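Local coordinates for protein putative ferredoxin (Hydrogenobacter thermophilus, PDB 7M1O) that binds a [4Fe-4S] cluster and probably serves as a small electron carrier of the ferredoxin family, at residues Q53-K56 against E57-E61. Numbering follows the deposited sequence.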
loop_
_atom_site.group_PDB
_atom_site.type_symbol
_atom_site.label_atom_id
_atom_site.label_comp_id
_atom_site.label_asym_id
_atom_site.label_seq_id
_atom_site.Cartn_x
_atom_site.Cartn_y
_atom_site.Cartn_z
ATOM N N GLN A 53 -9.877 -1.788 -6.552
ATOM C CA GLN A 53 -10.030 -3.219 -6.309
ATOM C C GLN A 53 -8.679 -3.913 -6.177
ATOM O O GLN A 53 -8.527 -4.830 -5.372
ATOM C CB GLN A 53 -10.849 -3.866 -7.425
ATOM C CG GLN A 53 -12.308 -3.442 -7.424
ATOM C CD GLN A 53 -13.133 -4.176 -8.462
ATOM O OE1 GLN A 53 -12.810 -5.299 -8.850
ATOM N NE2 GLN A 53 -14.205 -3.540 -8.921
ATOM N N GLU A 54 -7.704 -3.476 -6.967
ATOM C CA GLU A 54 -6.344 -3.992 -6.854
ATOM C C GLU A 54 -5.782 -3.699 -5.464
ATOM O O GLU A 54 -5.218 -4.579 -4.809
ATOM C CB GLU A 54 -5.443 -3.381 -7.930
ATOM C CG GLU A 54 -5.718 -3.888 -9.337
ATOM C CD GLU A 54 -5.358 -5.352 -9.513
ATOM O OE1 GLU A 54 -4.311 -5.778 -8.976
ATOM O OE2 GLU A 54 -6.122 -6.079 -10.185
ATOM N N VAL A 55 -5.948 -2.459 -5.019
ATOM C CA VAL A 55 -5.488 -2.053 -3.696
ATOM C C VAL A 55 -6.199 -2.858 -2.614
ATOM O O VAL A 55 -5.572 -3.305 -1.655
ATOM C CB VAL A 55 -5.711 -0.537 -3.468
ATOM C CG1 VAL A 55 -5.591 -0.162 -1.990
ATOM C CG2 VAL A 55 -4.715 0.261 -4.289
ATOM N N LYS A 56 -7.505 -3.050 -2.771
ATOM C CA LYS A 56 -8.281 -3.788 -1.781
ATOM C C LYS A 56 -7.836 -5.245 -1.726
ATOM O O LYS A 56 -7.829 -5.857 -0.658
ATOM C CB LYS A 56 -9.780 -3.702 -2.087
ATOM C CG LYS A 56 -10.397 -2.347 -1.755
ATOM C CD LYS A 56 -11.905 -2.338 -1.955
ATOM C CE LYS A 56 -12.632 -2.917 -0.753
ATOM N NZ LYS A 56 -14.113 -2.845 -0.906
ATOM N N GLU A 57 -7.456 -5.792 -2.876
ATOM C CA GLU A 57 -6.989 -7.172 -2.945
ATOM C C GLU A 57 -5.655 -7.361 -2.227
ATOM O O GLU A 57 -5.518 -8.268 -1.406
ATOM C CB GLU A 57 -6.868 -7.624 -4.402
ATOM C CG GLU A 57 -8.198 -8.011 -5.032
ATOM C CD GLU A 57 -8.088 -8.278 -6.519
ATOM O OE1 GLU A 57 -6.954 -8.468 -7.011
ATOM O OE2 GLU A 57 -9.135 -8.294 -7.199
ATOM N N VAL A 58 -4.671 -6.516 -2.523
ATOM C CA VAL A 58 -3.360 -6.656 -1.892
ATOM C C VAL A 58 -3.441 -6.356 -0.401
ATOM O O VAL A 58 -2.632 -6.850 0.382
ATOM C CB VAL A 58 -2.300 -5.735 -2.530
ATOM C CG1 VAL A 58 -2.098 -6.094 -3.989
ATOM C CG2 VAL A 58 -2.685 -4.271 -2.378
ATOM N N THR A 59 -4.413 -5.537 -0.012
ATOM C CA THR A 59 -4.651 -5.248 1.396
ATOM C C THR A 59 -5.033 -6.529 2.139
ATOM O O THR A 59 -4.564 -6.775 3.252
ATOM C CB THR A 59 -5.758 -4.189 1.573
ATOM O OG1 THR A 59 -5.341 -2.954 0.975
ATOM C CG2 THR A 59 -6.060 -3.955 3.050
ATOM N N ASP A 60 -5.882 -7.343 1.516
ATOM C CA ASP A 60 -6.286 -8.618 2.103
ATOM C C ASP A 60 -5.178 -9.659 1.986
ATOM O O ASP A 60 -5.120 -10.606 2.773
ATOM C CB ASP A 60 -7.554 -9.149 1.429
ATOM C CG ASP A 60 -8.782 -8.314 1.741
ATOM O OD1 ASP A 60 -8.769 -7.567 2.743
ATOM O OD2 ASP A 60 -9.769 -8.415 0.983
ATOM N N GLU A 61 -4.302 -9.481 1.004
ATOM C CA GLU A 61 -3.282 -10.476 0.695
ATOM C C GLU A 61 -1.962 -10.222 1.416
ATOM O O GLU A 61 -1.139 -11.126 1.531
ATOM C CB GLU A 61 -3.043 -10.527 -0.813
ATOM C CG GLU A 61 -4.184 -11.172 -1.585
ATOM C CD GLU A 61 -4.053 -11.000 -3.085
ATOM O OE1 GLU A 61 -3.176 -10.229 -3.529
ATOM O OE2 GLU A 61 -4.832 -11.636 -3.822
#
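T59 OG1 donates a 2.7 Å hydrogen bond to V55 O, one turn back in helix 52-61 of this single-cluster ferredoxin. The same oxygen also accepts a hydrogen bond from T59 N, at 3.0 Å. The two donors reach it from opposite faces of the carbonyl plane, with OG1 well above that plane. OG1 gets there because it lies beside the backbone N, anti to the carbonyl carbon (chi1 -63°). It is also hydrogen-bonded to T69 OG1, which ties the helix to strand 67-71. A valine here would probably leave V55 O with one donor fewer and the T69 hydroxyl without its hydrogen-bond partner on the helix. Backbone i to i+4 bonds continue along the helix. V58 N to E54 O is nearly straight, with an N-H...O angle of 168°, while D60 N to K56 O is longer at 3.3 Å. V55 and V58 form the buried side, both against Y26. V58 also packs on V22 and R21, its side chain about 6 Å from the iron-sulfur cluster. The carboxylate planes of E54 and E57 are turned 66° against each other and bring like charges close, OE2 of E54 lying 4.1 Å from OE1 of E57. The CG of E57 rests 3.2 Å from Q53 O.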